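Local coordinates for hypothetical protein Atu2144 (Agrobacterium tumefaciens, PDB 2ODF) that is of unknown function but is probably a hydrolase of the N-formylglutamate amidohydrolase type, akin to zinc-dependent exopeptidases, at residues 177-182 / 246-251; 181-186 / 222-227. One frame throughout, in Å; residues are numbered along the deposited sequence.

Interaction 1 (177-182 / 246-251); sequences SRLADA and ELMGKA
Ala-182 and Ala-251 meet methyl to methyl where helix 178-186 comes against helix 234-256, their CB atoms 3.8 Å apart. Both CB atoms point at the opposite helix, and because neither side chain reaches past its methyl the backbones come close here: CA of Ala-182 lies 5.1 Å from CA of Ala-251. The methyl of Ala-182 also rests near the backbone, with its CB 3.9 Å from O of Ala-251. One turn earlier on the first helix, Leu-179 reaches the partner with the end of its side chain. With CG anti to the backbone N (chi1 -176°), the isobutyl group swings toward helix 234-256 and its two methyls part company. CD1 lies against the CB of Ala-251 at 4.0 Å, whereas CD2 approaches the thioether of Met-248, 4.2 Å from SD. The leucine fork thus spans two positions about one turn apart, and Ala-251 receives both Leu-179 and Ala-182. Leu-252 and Ile-255 extend the same apolar seam on helix 234-256. On a different side of the first helix the contacts are polar: OG of Ser-177 donates to OD2 of Asp-181 over 2.8 Å, arriving 45° out of the carboxylate plane, while OD1 forms a salt bridge with Arg-196. The short helical segments have axes 9.6 Å apart at closest approach and an angle of 116° between their directions. Leu-179 also touches Val-222 of strand 220-227, which places this helix pair beside the mixed central sheet of an alpha/beta fold.

Interaction 2 (181-186 / 222-227); sequences DAMLAG and VMIEIR
Met-183 reaches strand 220-227 through a side chain that starts with CG anti to the carbonyl carbon (chi1 -74°), runs straight through chi2, and bends at chi3 (76°). This is helix-on-sheet packing in an alpha/beta fold: helix 178-186 lies against the mixed central sheet, in which strand 220-227 sits between strands 149-156 and 169-172. The Met-183 side chain passes Val-222 at a slant, bringing SD to 4.0 Å from CG1 of Val-222. Val-222 carries that methyl between its backbone N and carbonyl carbon (chi1 71°), and its CA-CB bond points at the helix. Two residues along the strand, Ile-224 presents the end of its longer branch: although its CB is not aimed at the helix, the extended CG1 arm brings the end of the side chain nearer. The side chains of Met-183 and Ile-224 run at about a right angle to each other and meet through their terminal methyls. Val-222 and Ile-224 emerge on the same face of the strand, and the flexible methionine bridges both. The backbones remain well separated, the nearest CA atoms, those of Met-183 and Val-222, being 9.3 Å apart. Ile-171 of the adjacent strand touches Met-183 and Val-222 and broadens the apolar floor, while Met-248 and Ala-251 of helix 234-256 also pack on Met-183. Backbone hydrogen bonds link Val-222 and Ile-224 with strand 149-156, and Met-223 with Leu-172. At the far end of the methionine, CE stands 4.1 Å from CD1 of Ile-224.

Overall arrangement
Helix 178-186 is common to both contacts: interaction 1 sets it against helix 234-256, interaction 2 against strand 220-227, the strand preceding that helix in the chain. Their centres lie only 7 Å apart, and they merge into one apolar layer, with CD1 of Leu-247 3.5 Å from the backbone O of Met-183. Both are buried and made by apolar side chains, though Ala-182 in interaction 1 is partly exposed. The helix pair buries more, 182 Å² against 97 Å², and relies on small methyls that let backbones approach; in the helix-strand pair a long methionine spans the wider separation of the backbones. Interaction 2 lies deeper, its centre nearer the centre of the chain.

Interaction 1 (177-182 / 246-251)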
ATOM      1  N   SER A 177      -1.612 -27.499  -2.279  1.00 18.07           N
ATOM      2  CA  SER A 177      -2.897 -28.194  -2.066  1.00 18.43           C
ATOM      3  C   SER A 177      -2.942 -29.165  -0.887  1.00 17.89           C
ATOM      4  O   SER A 177      -3.908 -29.914  -0.761  1.00 17.34           O
ATOM      5  CB  SER A 177      -3.264 -28.982  -3.341  1.00 18.66           C
ATOM      6  OG  SER A 177      -2.333 -30.043  -3.535  1.00 18.71           O
ATOM      7  N   ARG A 178      -1.911 -29.178  -0.048  1.00 17.89           N
ATOM      8  CA  ARG A 178      -1.737 -30.269   0.907  1.00 17.80           C
ATOM      9  C   ARG A 178      -2.913 -30.342   1.896  1.00 17.45           C
ATOM     10  O   ARG A 178      -3.547 -31.382   2.039  1.00 16.91           O
ATOM     11  CB  ARG A 178      -0.413 -30.145   1.684  1.00 17.42           C
ATOM     12  CG  ARG A 178       0.862 -30.337   0.859  1.00 17.40           C
ATOM     13  CD  ARG A 178       2.112 -29.983   1.680  1.00 19.15           C
ATOM     14  NE  ARG A 178       2.150 -28.550   2.006  1.00 18.20           N
ATOM     15  CZ  ARG A 178       2.910 -27.995   2.939  1.00 20.67           C
ATOM     16  NH1 ARG A 178       3.711 -28.728   3.692  1.00 21.38           N
ATOM     17  NH2 ARG A 178       2.845 -26.689   3.153  1.00 18.08           N
ATOM     18  N   LEU A 179      -3.180 -29.255   2.599  1.00 16.85           N
ATOM     19  CA  LEU A 179      -4.311 -29.249   3.538  1.00 17.47           C
ATOM     20  C   LEU A 179      -5.636 -29.429   2.820  1.00 17.57           C
ATOM     21  O   LEU A 179      -6.493 -30.182   3.274  1.00 17.34           O
ATOM     22  CB  LEU A 179      -4.332 -27.986   4.394  1.00 17.32           C
ATOM     23  CG  LEU A 179      -5.424 -27.895   5.485  1.00 17.25           C
ATOM     24  CD1 LEU A 179      -5.546 -29.154   6.338  1.00 15.84           C
ATOM     25  CD2 LEU A 179      -5.169 -26.646   6.378  1.00 18.11           C
ATOM     26  N   ALA A 180      -5.806 -28.752   1.692  1.00 18.25           N
ATOM     27  CA  ALA A 180      -7.037 -28.840   0.933  1.00 18.33           C
ATOM     28  C   ALA A 180      -7.325 -30.291   0.540  1.00 18.47           C
ATOM     29  O   ALA A 180      -8.446 -30.767   0.685  1.00 18.42           O
ATOM     30  CB  ALA A 180      -6.964 -27.950  -0.339  1.00 17.72           C
ATOM     31  N   ASP A 181      -6.311 -30.957  -0.012  1.00 19.47           N
ATOM     32  CA  ASP A 181      -6.423 -32.353  -0.438  1.00 19.48           C
ATOM     33  C   ASP A 181      -6.861 -33.237   0.718  1.00 19.56           C
ATOM     34  O   ASP A 181      -7.727 -34.086   0.550  1.00 19.65           O
ATOM     35  CB  ASP A 181      -5.077 -32.880  -0.965  1.00 19.71           C
ATOM     36  CG  ASP A 181      -4.683 -32.307  -2.327  1.00 19.54           C
ATOM     37  OD1 ASP A 181      -5.541 -31.723  -3.023  1.00 19.12           O
ATOM     38  OD2 ASP A 181      -3.481 -32.427  -2.711  1.00 19.75           O
ATOM     39  N   ALA A 182      -6.232 -33.060   1.876  1.00 19.25           N
ATOM     40  CA  ALA A 182      -6.562 -33.811   3.074  1.00 19.51           C
ATOM     41  C   ALA A 182      -8.022 -33.569   3.487  1.00 20.04           C
ATOM     42  O   ALA A 182      -8.729 -34.513   3.851  1.00 20.71           O
ATOM     43  CB  ALA A 182      -5.620 -33.434   4.223  1.00 19.10           C
ATOM     44  N   GLU A 246     -14.143 -30.842  13.126  1.00 21.92           N
ATOM     45  CA  GLU A 246     -13.974 -32.285  12.900  1.00 21.92           C
ATOM     46  C   GLU A 246     -13.153 -32.570  11.650  1.00 21.60           C
ATOM     47  O   GLU A 246     -12.158 -33.265  11.734  1.00 22.06           O
ATOM     48  CB  GLU A 246     -15.340 -32.970  12.802  1.00 23.06           C
ATOM     49  CG  GLU A 246     -16.124 -32.960  14.098  1.00 26.87           C
ATOM     50  CD  GLU A 246     -15.861 -34.176  15.003  1.00 33.43           C
ATOM     51  OE1 GLU A 246     -14.794 -34.833  14.867  1.00 34.24           O
ATOM     52  OE2 GLU A 246     -16.749 -34.463  15.852  1.00 37.37           O
ATOM     53  N   LEU A 247     -13.572 -31.998  10.519  1.00 20.77           N
ATOM     54  CA  LEU A 247     -12.929 -32.156   9.213  1.00 20.42           C
ATOM     55  C   LEU A 247     -11.467 -31.706   9.160  1.00 20.28           C
ATOM     56  O   LEU A 247     -10.581 -32.464   8.737  1.00 17.64           O
ATOM     57  CB  LEU A 247     -13.719 -31.396   8.142  1.00 20.84           C
ATOM     58  CG  LEU A 247     -13.317 -31.578   6.670  1.00 19.99           C
ATOM     59  CD1 LEU A 247     -13.527 -33.027   6.240  1.00 21.10           C
ATOM     60  CD2 LEU A 247     -14.097 -30.627   5.739  1.00 20.31           C
ATOM     61  N   MET A 248     -11.210 -30.471   9.591  1.00 20.60           N
ATOM     62  CA  MET A 248      -9.865 -29.947   9.521  1.00 20.82           C
ATOM     63  C   MET A 248      -8.957 -30.566  10.586  1.00 20.85           C
ATOM     64  O   MET A 248      -7.802 -30.841  10.306  1.00 20.50           O
ATOM     65  CB  MET A 248      -9.840 -28.403   9.545  1.00 20.92           C
ATOM     66  CG  MET A 248      -8.418 -27.783   9.263  1.00 20.64           C
ATOM     67  SD  MET A 248      -8.498 -25.975   8.917  1.00 18.12           S
ATOM     68  CE  MET A 248      -9.386 -25.413  10.316  1.00 18.84           C
ATOM     69  N   GLY A 249      -9.471 -30.839  11.785  1.00 22.46           N
ATOM     70  CA  GLY A 249      -8.673 -31.535  12.796  1.00 23.06           C
ATOM     71  C   GLY A 249      -8.196 -32.912  12.336  1.00 23.72           C
ATOM     72  O   GLY A 249      -7.022 -33.248  12.474  1.00 23.63           O
ATOM     73  N   LYS A 250      -9.110 -33.705  11.778  1.00 24.31           N
ATOM     74  CA  LYS A 250      -8.751 -35.012  11.244  1.00 24.80           C
ATOM     75  C   LYS A 250      -7.771 -34.879  10.098  1.00 24.03           C
ATOM     76  O   LYS A 250      -6.816 -35.665  10.004  1.00 23.34           O
ATOM     77  CB  LYS A 250      -9.993 -35.783  10.792  1.00 25.26           C
ATOM     78  CG  LYS A 250     -10.831 -36.283  11.967  1.00 28.34           C
ATOM     79  CD  LYS A 250     -11.813 -37.371  11.535  1.00 30.33           C
ATOM     80  CE  LYS A 250     -11.157 -38.746  11.451  1.00 34.99           C
ATOM     81  NZ  LYS A 250     -11.720 -39.529  10.313  1.00 38.69           N
ATOM     82  N   ALA A 251      -7.990 -33.867   9.247  1.00 23.16           N
ATOM     83  CA  ALA A 251      -7.137 -33.622   8.091  1.00 22.95           C
ATOM     84  C   ALA A 251      -5.710 -33.368   8.534  1.00 22.24           C
ATOM     85  O   ALA A 251      -4.765 -33.926   7.972  1.00 21.96           O
ATOM     86  CB  ALA A 251      -7.651 -32.418   7.269  1.00 21.95           C
TER

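Interaction 2 (181-186 / 222-227)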
ATOM      1  N   ASP A 181      -6.311 -30.957  -0.012  1.00 19.47           N
ATOM      2  CA  ASP A 181      -6.423 -32.353  -0.438  1.00 19.48           C
ATOM      3  C   ASP A 181      -6.861 -33.237   0.718  1.00 19.56           C
ATOM      4  O   ASP A 181      -7.727 -34.086   0.550  1.00 19.65           O
ATOM      5  CB  ASP A 181      -5.077 -32.880  -0.965  1.00 19.71           C
ATOM      6  CG  ASP A 181      -4.683 -32.307  -2.327  1.00 19.54           C
ATOM      7  OD1 ASP A 181      -5.541 -31.723  -3.023  1.00 19.12           O
ATOM      8  OD2 ASP A 181      -3.481 -32.427  -2.711  1.00 19.75           O
ATOM      9  N   ALA A 182      -6.232 -33.060   1.876  1.00 19.25           N
ATOM     10  CA  ALA A 182      -6.562 -33.811   3.074  1.00 19.51           C
ATOM     11  C   ALA A 182      -8.022 -33.569   3.487  1.00 20.04           C
ATOM     12  O   ALA A 182      -8.729 -34.513   3.851  1.00 20.71           O
ATOM     13  CB  ALA A 182      -5.620 -33.434   4.223  1.00 19.10           C
ATOM     14  N   MET A 183      -8.469 -32.316   3.451  1.00 19.49           N
ATOM     15  CA  MET A 183      -9.846 -31.965   3.825  1.00 18.61           C
ATOM     16  C   MET A 183     -10.872 -32.471   2.799  1.00 19.95           C
ATOM     17  O   MET A 183     -11.964 -32.963   3.164  1.00 19.94           O
ATOM     18  CB  MET A 183      -9.990 -30.440   3.996  1.00 18.70           C
ATOM     19  CG  MET A 183      -9.355 -29.885   5.261  1.00 18.47           C
ATOM     20  SD  MET A 183      -9.438 -28.077   5.546  1.00 12.28           S
ATOM     21  CE  MET A 183     -11.172 -27.900   6.079  1.00 18.33           C
ATOM     22  N   LEU A 184     -10.535 -32.386   1.520  1.00 19.72           N
ATOM     23  CA  LEU A 184     -11.457 -32.847   0.515  1.00 20.53           C
ATOM     24  C   LEU A 184     -11.613 -34.385   0.588  1.00 21.89           C
ATOM     25  O   LEU A 184     -12.701 -34.912   0.395  1.00 20.72           O
ATOM     26  CB  LEU A 184     -11.001 -32.387  -0.865  1.00 20.18           C
ATOM     27  CG  LEU A 184     -11.297 -30.903  -1.069  1.00 19.95           C
ATOM     28  CD1 LEU A 184     -10.381 -30.291  -2.145  1.00 17.86           C
ATOM     29  CD2 LEU A 184     -12.793 -30.683  -1.383  1.00 19.06           C
ATOM     30  N   ALA A 185     -10.523 -35.082   0.892  1.00 22.28           N
ATOM     31  CA  ALA A 185     -10.571 -36.549   1.023  1.00 23.03           C
ATOM     32  C   ALA A 185     -11.366 -36.921   2.262  1.00 23.35           C
ATOM     33  O   ALA A 185     -12.163 -37.860   2.259  1.00 24.10           O
ATOM     34  CB  ALA A 185      -9.153 -37.131   1.072  1.00 22.98           C
ATOM     35  N   GLY A 186     -11.169 -36.146   3.314  1.00 22.92           N
ATOM     36  CA  GLY A 186     -11.889 -36.342   4.549  1.00 23.12           C
ATOM     37  C   GLY A 186     -13.362 -36.016   4.453  1.00 22.78           C
ATOM     38  O   GLY A 186     -14.147 -36.468   5.268  1.00 22.45           O
ATOM     39  N   VAL A 222      -5.368 -23.103   3.955  1.00 16.43           N
ATOM     40  CA  VAL A 222      -6.587 -23.315   3.204  1.00 16.00           C
ATOM     41  C   VAL A 222      -7.479 -22.094   3.368  1.00 15.58           C
ATOM     42  O   VAL A 222      -7.418 -21.366   4.347  1.00 15.71           O
ATOM     43  CB  VAL A 222      -7.336 -24.608   3.693  1.00 16.68           C
ATOM     44  CG1 VAL A 222      -7.967 -24.372   5.118  1.00 14.91           C
ATOM     45  CG2 VAL A 222      -8.397 -25.039   2.707  1.00 17.28           C
ATOM     46  N   MET A 223      -8.341 -21.900   2.396  1.00 15.76           N
ATOM     47  CA  MET A 223      -9.366 -20.883   2.469  1.00 15.44           C
ATOM     48  C   MET A 223     -10.686 -21.617   2.441  1.00 15.43           C
ATOM     49  O   MET A 223     -10.908 -22.456   1.584  1.00 16.24           O
ATOM     50  CB  MET A 223      -9.194 -19.947   1.269  1.00 14.47           C
ATOM     51  CG  MET A 223     -10.312 -18.960   0.973  1.00 16.60           C
ATOM     52  SD  MET A 223      -9.916 -17.754  -0.340  1.00  9.13           S
ATOM     53  CE  MET A 223     -11.509 -17.089  -0.483  1.00 15.46           C
ATOM     54  N   ILE A 224     -11.532 -21.330   3.424  1.00 16.37           N
ATOM     55  CA  ILE A 224     -12.798 -21.994   3.585  1.00 16.79           C
ATOM     56  C   ILE A 224     -13.932 -21.020   3.223  1.00 16.27           C
ATOM     57  O   ILE A 224     -14.043 -19.937   3.790  1.00 17.19           O
ATOM     58  CB  ILE A 224     -12.990 -22.525   5.066  1.00 16.98           C
ATOM     59  CG1 ILE A 224     -11.941 -23.556   5.408  1.00 17.71           C
ATOM     60  CG2 ILE A 224     -14.348 -23.159   5.250  1.00 16.35           C
ATOM     61  CD1 ILE A 224     -11.892 -23.891   6.820  1.00 18.99           C
ATOM     62  N   GLU A 225     -14.769 -21.448   2.294  1.00 16.77           N
ATOM     63  CA  GLU A 225     -15.961 -20.737   1.874  1.00 17.10           C
ATOM     64  C   GLU A 225     -17.198 -21.490   2.386  1.00 17.23           C
ATOM     65  O   GLU A 225     -17.308 -22.695   2.187  1.00 18.50           O
ATOM     66  CB  GLU A 225     -16.000 -20.700   0.350  1.00 17.63           C
ATOM     67  CG  GLU A 225     -15.184 -19.610  -0.272  1.00 18.94           C
ATOM     68  CD  GLU A 225     -15.834 -18.267  -0.232  1.00 20.84           C
ATOM     69  OE1 GLU A 225     -16.756 -18.037   0.562  1.00 20.45           O
ATOM     70  OE2 GLU A 225     -15.384 -17.402  -0.992  1.00 26.97           O
ATOM     71  N   ILE A 226     -18.111 -20.773   3.031  1.00 16.89           N
ATOM     72  CA  ILE A 226     -19.350 -21.332   3.557  1.00 17.26           C
ATOM     73  C   ILE A 226     -20.519 -20.584   2.948  1.00 17.52           C
ATOM     74  O   ILE A 226     -20.589 -19.351   3.037  1.00 18.84           O
ATOM     75  CB  ILE A 226     -19.391 -21.169   5.070  1.00 17.17           C
ATOM     76  CG1 ILE A 226     -18.125 -21.739   5.713  1.00 16.78           C
ATOM     77  CG2 ILE A 226     -20.664 -21.786   5.666  1.00 15.87           C
ATOM     78  CD1 ILE A 226     -17.905 -21.207   7.106  1.00 16.33           C
ATOM     79  N   ARG A 227     -21.478 -21.290   2.353  1.00 18.29           N
ATOM     80  CA  ARG A 227     -22.641 -20.607   1.788  1.00 18.88           C
ATOM     81  C   ARG A 227     -23.420 -19.933   2.928  1.00 19.37           C
ATOM     82  O   ARG A 227     -23.706 -20.565   3.951  1.00 19.77           O
ATOM     83  CB  ARG A 227     -23.501 -21.575   0.974  1.00 18.81           C
ATOM     84  CG  ARG A 227     -24.376 -20.898  -0.062  1.00 19.55           C
ATOM     85  CD  ARG A 227     -25.227 -21.913  -0.816  1.00 20.93           C
ATOM     86  NE  ARG A 227     -26.182 -22.566   0.091  1.00 22.97           N
ATOM     87  CZ  ARG A 227     -26.716 -23.778  -0.080  1.00 23.40           C
ATOM     88  NH1 ARG A 227     -26.424 -24.524  -1.129  1.00 24.55           N
ATOM     89  NH2 ARG A 227     -27.558 -24.238   0.831  1.00 23.60           N
TER